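DUF4785 domain-containing protein (Legionella pneumophila subsp. pneumophila, PDB 4KH9) is of unknown function but binds calcium and is built of three domains, the central and C-terminal ones related to the E-set immunoglobulin-like folds. Local coordinates at residues A[2-16]-A[353-367]. Residues are numbered along the deposited sequence; the frame is centred on the assembly and turned at random.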
# COMPACT_ATOMS: atom_id res chain seq x y z
N PHE A 2 -30.22 -3.24 -19.84
CA PHE A 2 -29.61 -2.11 -19.12
C PHE A 2 -28.16 -1.94 -19.54
O PHE A 2 -27.36 -2.87 -19.39
CB PHE A 2 -29.73 -2.29 -17.59
CG PHE A 2 -29.17 -1.15 -16.78
CD1 PHE A 2 -29.91 0.00 -16.55
CD2 PHE A 2 -27.89 -1.22 -16.23
CE1 PHE A 2 -29.39 1.06 -15.81
CE2 PHE A 2 -27.36 -0.16 -15.50
CZ PHE A 2 -28.12 0.97 -15.28
N THR A 3 -27.82 -0.76 -20.07
CA THR A 3 -26.46 -0.39 -20.49
C THR A 3 -25.69 0.07 -19.26
O THR A 3 -26.14 0.95 -18.52
CB THR A 3 -26.51 0.67 -21.62
OG1 THR A 3 -27.12 0.09 -22.78
CG2 THR A 3 -25.11 1.22 -21.99
N LEU A 4 -24.51 -0.52 -19.05
CA LEU A 4 -23.64 -0.22 -17.93
C LEU A 4 -22.68 0.92 -18.28
O LEU A 4 -22.45 1.16 -19.47
CB LEU A 4 -22.87 -1.50 -17.54
CG LEU A 4 -23.71 -2.61 -16.91
CD1 LEU A 4 -23.04 -3.95 -17.06
CD2 LEU A 4 -24.02 -2.31 -15.46
N PRO A 5 -22.10 1.65 -17.28
CA PRO A 5 -21.16 2.73 -17.62
C PRO A 5 -20.01 2.23 -18.51
O PRO A 5 -19.45 1.17 -18.21
CB PRO A 5 -20.63 3.19 -16.25
CG PRO A 5 -21.66 2.76 -15.26
CD PRO A 5 -22.30 1.53 -15.82
N ARG A 6 -19.70 2.94 -19.61
CA ARG A 6 -18.64 2.53 -20.53
C ARG A 6 -17.26 2.67 -19.90
O ARG A 6 -17.01 3.63 -19.17
CB ARG A 6 -18.66 3.32 -21.86
CG ARG A 6 -19.92 3.15 -22.70
CD ARG A 6 -19.68 3.44 -24.19
NE ARG A 6 -19.18 4.80 -24.45
CZ ARG A 6 -19.96 5.84 -24.76
NH1 ARG A 6 -21.28 5.71 -24.83
NH2 ARG A 6 -19.41 7.03 -24.98
N GLN A 7 -16.38 1.72 -20.19
CA GLN A 7 -14.99 1.69 -19.74
C GLN A 7 -14.12 1.18 -20.89
O GLN A 7 -14.21 0.00 -21.23
CB GLN A 7 -14.81 0.83 -18.46
CG GLN A 7 -13.36 0.68 -17.96
CD GLN A 7 -13.22 -0.33 -16.82
OE1 GLN A 7 -13.37 0.01 -15.64
NE2 GLN A 7 -12.93 -1.60 -17.14
N PRO A 8 -13.32 2.05 -21.55
CA PRO A 8 -12.43 1.56 -22.62
C PRO A 8 -11.47 0.50 -22.09
O PRO A 8 -10.93 0.65 -21.00
CB PRO A 8 -11.67 2.83 -23.04
CG PRO A 8 -12.53 3.95 -22.59
CD PRO A 8 -13.12 3.49 -21.31
N THR A 9 -11.29 -0.60 -22.82
CA THR A 9 -10.41 -1.66 -22.35
C THR A 9 -8.95 -1.37 -22.76
O THR A 9 -8.68 -0.63 -23.70
CB THR A 9 -10.85 -3.06 -22.83
OG1 THR A 9 -10.71 -3.15 -24.23
CG2 THR A 9 -12.26 -3.43 -22.40
N LYS A 10 -8.01 -1.99 -22.05
CA LYS A 10 -6.59 -1.84 -22.27
C LYS A 10 -5.94 -3.23 -22.20
O LYS A 10 -6.21 -4.00 -21.27
CB LYS A 10 -6.00 -0.86 -21.22
CG LYS A 10 -4.48 -0.72 -21.19
CD LYS A 10 -3.89 0.11 -22.31
CE LYS A 10 -2.43 0.31 -22.03
NZ LYS A 10 -1.70 0.79 -23.21
N ALA A 11 -5.14 -3.58 -23.20
CA ALA A 11 -4.44 -4.86 -23.21
C ALA A 11 -3.17 -4.79 -22.36
O ALA A 11 -2.63 -3.70 -22.15
CB ALA A 11 -4.10 -5.27 -24.65
N TYR A 12 -2.71 -5.95 -21.86
CA TYR A 12 -1.47 -6.06 -21.11
C TYR A 12 -0.78 -7.38 -21.51
O TYR A 12 -1.43 -8.31 -21.98
CB TYR A 12 -1.67 -5.94 -19.59
CG TYR A 12 -2.38 -7.11 -18.93
CD1 TYR A 12 -3.77 -7.20 -18.96
CD2 TYR A 12 -1.68 -8.07 -18.21
CE1 TYR A 12 -4.43 -8.26 -18.34
CE2 TYR A 12 -2.33 -9.11 -17.55
CZ TYR A 12 -3.72 -9.21 -17.63
OH TYR A 12 -4.39 -10.24 -17.01
N GLU A 13 0.55 -7.41 -21.38
CA GLU A 13 1.37 -8.59 -21.66
C GLU A 13 1.38 -9.42 -20.40
O GLU A 13 1.86 -8.96 -19.37
CB GLU A 13 2.80 -8.21 -22.13
CG GLU A 13 2.85 -7.44 -23.45
CD GLU A 13 4.23 -7.14 -23.99
OE1 GLU A 13 5.14 -8.00 -23.85
OE2 GLU A 13 4.40 -6.06 -24.61
N CYS A 14 0.76 -10.59 -20.46
CA CYS A 14 0.62 -11.48 -19.32
C CYS A 14 1.45 -12.72 -19.50
O CYS A 14 1.32 -13.41 -20.51
CB CYS A 14 -0.85 -11.83 -19.11
SG CYS A 14 -1.20 -12.52 -17.48
N GLU A 15 2.29 -13.02 -18.50
CA GLU A 15 3.19 -14.18 -18.49
C GLU A 15 2.54 -15.40 -17.86
O GLU A 15 2.79 -16.51 -18.31
CB GLU A 15 4.52 -13.86 -17.76
CG GLU A 15 4.38 -13.34 -16.33
CD GLU A 15 5.66 -13.05 -15.57
OE1 GLU A 15 6.74 -12.98 -16.19
OE2 GLU A 15 5.56 -12.83 -14.34
N ASN A 16 1.70 -15.20 -16.82
CA ASN A 16 1.09 -16.29 -16.08
C ASN A 16 -0.31 -16.70 -16.58
O ASN A 16 -0.84 -17.69 -16.08
CB ASN A 16 0.99 -15.91 -14.60
CG ASN A 16 0.09 -14.73 -14.32
OD1 ASN A 16 0.31 -13.61 -14.80
ND2 ASN A 16 -0.92 -14.95 -13.49
N ASP A 353 -10.15 -10.31 -13.05
CA ASP A 353 -9.14 -10.86 -13.95
C ASP A 353 -8.21 -11.68 -13.09
O ASP A 353 -7.45 -11.10 -12.33
CB ASP A 353 -8.41 -9.75 -14.73
CG ASP A 353 -7.30 -10.20 -15.67
OD1 ASP A 353 -6.95 -11.41 -15.66
OD2 ASP A 353 -6.81 -9.36 -16.45
N TYR A 354 -8.23 -13.02 -13.22
CA TYR A 354 -7.36 -13.88 -12.40
C TYR A 354 -5.90 -13.79 -12.81
O TYR A 354 -5.04 -14.18 -12.02
CB TYR A 354 -7.82 -15.33 -12.44
CG TYR A 354 -9.06 -15.56 -11.62
CD1 TYR A 354 -9.00 -15.60 -10.23
CD2 TYR A 354 -10.29 -15.79 -12.22
CE1 TYR A 354 -10.13 -15.86 -9.46
CE2 TYR A 354 -11.43 -16.06 -11.46
CZ TYR A 354 -11.35 -16.07 -10.08
OH TYR A 354 -12.46 -16.33 -9.32
N GLY A 355 -5.62 -13.24 -14.00
CA GLY A 355 -4.26 -13.00 -14.44
C GLY A 355 -3.63 -11.88 -13.63
O GLY A 355 -2.42 -11.88 -13.39
N GLN A 356 -4.46 -10.94 -13.16
CA GLN A 356 -4.05 -9.79 -12.36
C GLN A 356 -4.38 -9.98 -10.90
O GLN A 356 -3.76 -9.33 -10.06
CB GLN A 356 -4.74 -8.52 -12.86
CG GLN A 356 -4.19 -7.99 -14.18
CD GLN A 356 -4.83 -6.68 -14.51
OE1 GLN A 356 -4.50 -5.64 -13.94
NE2 GLN A 356 -5.82 -6.71 -15.38
N LEU A 357 -5.38 -10.82 -10.60
CA LEU A 357 -5.96 -11.04 -9.28
C LEU A 357 -6.48 -9.69 -8.78
O LEU A 357 -6.27 -9.29 -7.63
CB LEU A 357 -4.96 -11.72 -8.30
CG LEU A 357 -4.64 -13.18 -8.58
CD1 LEU A 357 -3.40 -13.62 -7.82
CD2 LEU A 357 -5.82 -14.08 -8.21
N LYS A 358 -7.13 -8.97 -9.71
CA LYS A 358 -7.76 -7.67 -9.48
C LYS A 358 -9.16 -7.63 -10.11
O LYS A 358 -9.41 -8.28 -11.14
CB LYS A 358 -6.91 -6.52 -10.08
CG LYS A 358 -5.50 -6.35 -9.54
CD LYS A 358 -5.45 -5.67 -8.17
CE LYS A 358 -4.07 -5.80 -7.55
NZ LYS A 358 -4.09 -5.39 -6.13
N THR A 359 -10.04 -6.82 -9.50
CA THR A 359 -11.35 -6.47 -10.06
C THR A 359 -11.01 -5.47 -11.16
O THR A 359 -10.30 -4.49 -10.88
CB THR A 359 -12.29 -5.93 -8.96
OG1 THR A 359 -12.56 -6.99 -8.06
CG2 THR A 359 -13.61 -5.42 -9.49
N VAL A 360 -11.40 -5.75 -12.42
CA VAL A 360 -11.03 -4.84 -13.53
C VAL A 360 -12.22 -3.96 -13.95
O VAL A 360 -12.01 -2.90 -14.57
CB VAL A 360 -10.41 -5.59 -14.72
CG1 VAL A 360 -9.06 -6.17 -14.31
CG2 VAL A 360 -11.34 -6.69 -15.28
N TYR A 361 -13.43 -4.36 -13.55
CA TYR A 361 -14.67 -3.64 -13.81
C TYR A 361 -15.63 -3.89 -12.68
O TYR A 361 -15.80 -5.02 -12.25
CB TYR A 361 -15.33 -4.04 -15.15
CG TYR A 361 -16.52 -3.17 -15.53
CD1 TYR A 361 -17.77 -3.38 -14.95
CD2 TYR A 361 -16.38 -2.10 -16.41
CE1 TYR A 361 -18.85 -2.53 -15.22
CE2 TYR A 361 -17.46 -1.26 -16.71
CZ TYR A 361 -18.70 -1.49 -16.11
OH TYR A 361 -19.78 -0.68 -16.39
N GLN A 362 -16.27 -2.81 -12.19
CA GLN A 362 -17.29 -2.97 -11.17
C GLN A 362 -18.35 -1.90 -11.30
O GLN A 362 -18.06 -0.74 -11.61
CB GLN A 362 -16.71 -2.99 -9.75
CG GLN A 362 -15.80 -1.83 -9.37
CD GLN A 362 -14.95 -2.19 -8.17
OE1 GLN A 362 -15.43 -2.69 -7.15
NE2 GLN A 362 -13.65 -1.93 -8.28
N TYR A 363 -19.58 -2.33 -11.09
CA TYR A 363 -20.77 -1.51 -11.02
C TYR A 363 -21.42 -1.84 -9.68
O TYR A 363 -21.97 -2.93 -9.53
CB TYR A 363 -21.69 -1.74 -12.23
CG TYR A 363 -22.85 -0.78 -12.24
CD1 TYR A 363 -22.66 0.58 -12.43
CD2 TYR A 363 -24.15 -1.23 -12.01
CE1 TYR A 363 -23.73 1.48 -12.41
CE2 TYR A 363 -25.22 -0.35 -11.99
CZ TYR A 363 -25.01 1.00 -12.21
OH TYR A 363 -26.07 1.87 -12.17
N ASN A 364 -21.30 -0.93 -8.70
CA ASN A 364 -21.78 -1.14 -7.33
C ASN A 364 -23.07 -0.35 -7.03
O ASN A 364 -23.32 0.02 -5.87
CB ASN A 364 -20.70 -0.76 -6.33
CG ASN A 364 -19.42 -1.52 -6.53
OD1 ASN A 364 -19.33 -2.73 -6.28
ND2 ASN A 364 -18.40 -0.82 -7.03
N GLN A 365 -23.90 -0.10 -8.05
CA GLN A 365 -25.19 0.56 -7.86
C GLN A 365 -26.32 -0.47 -7.99
O GLN A 365 -26.22 -1.34 -8.86
CB GLN A 365 -25.39 1.70 -8.87
CG GLN A 365 -24.75 3.03 -8.50
CD GLN A 365 -25.21 4.09 -9.48
OE1 GLN A 365 -24.58 4.34 -10.51
NE2 GLN A 365 -26.37 4.70 -9.21
N PRO A 366 -27.41 -0.37 -7.18
CA PRO A 366 -28.54 -1.32 -7.33
C PRO A 366 -29.17 -1.26 -8.73
O PRO A 366 -29.30 -0.18 -9.31
CB PRO A 366 -29.54 -0.83 -6.28
CG PRO A 366 -28.73 -0.08 -5.28
CD PRO A 366 -27.69 0.60 -6.10
N VAL A 367 -29.50 -2.44 -9.29
CA VAL A 367 -30.17 -2.55 -10.59
C VAL A 367 -31.41 -3.38 -10.37
O VAL A 367 -31.30 -4.58 -10.12
CB VAL A 367 -29.32 -3.08 -11.79
CG1 VAL A 367 -30.11 -3.00 -13.10
CG2 VAL A 367 -28.01 -2.32 -11.94
O HOH W 1 -15.27 -0.29 -13.21
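Tyr-361, Tyr-12 and Tyr-363 bury the most surface where the N-terminal segment 2-16 runs along the edge strand 358-368. With CG anti to the backbone N (chi1 -172°), the Tyr-361 ring reaches across to segment 2-16, where its OH donates to Pro-5 O at 2.6 Å; the hydroxyl lies in the carbonyl plane, on a lone pair. The Gln-7 side chain slides past this ring in the opposite direction, its extended chain bringing NE2 to Val-360 O (3.0 Å, N-H...O 150°), at the classic bulge where Val-360 and Tyr-361 both face Leu-351. A water bridges Gln-7 OE1 to the backbone N of Gln-362.

Tyr-363 carries most of the apolar part. Leu-4 CD2 makes an off-centre CH-pi contact, 4.1 Å from the centroid of the Tyr-363 ring; Pro-5 CD comes within 3.5 Å of Tyr-363 CD1, and Phe-2, with Val-367 CG1 over one ring face, crosses Tyr-363 at about a right angle.

Farther along, Tyr-12 OH donates to Asp-353 OD2 (2.6 Å) on its syn side but 26° out of the carboxylate plane, while Gln-356 CD lies over one Tyr-12 ring face. Gln-356 NE2 reaches Asp-353 OD2 at 3.0 Å from the same face of the carboxylate, and its OE1 accepts from Ile-265 N. Ser-267 and Ser-293 also bond the carboxylate, whose OD1 closes an Asx turn with Gly-355 N.

Segment 2-16 thus joins the two sheets of the C-terminal domain's sandwich: strand 2-3 pairs with 268-278, while segment side chains meet 353-367. The donors around buried Asp-353 would be expected to stabilise its carboxylate as an anion, and two tyrosine hydroxyls, one from each segment, tie the segments together at separate points by short directional bonds.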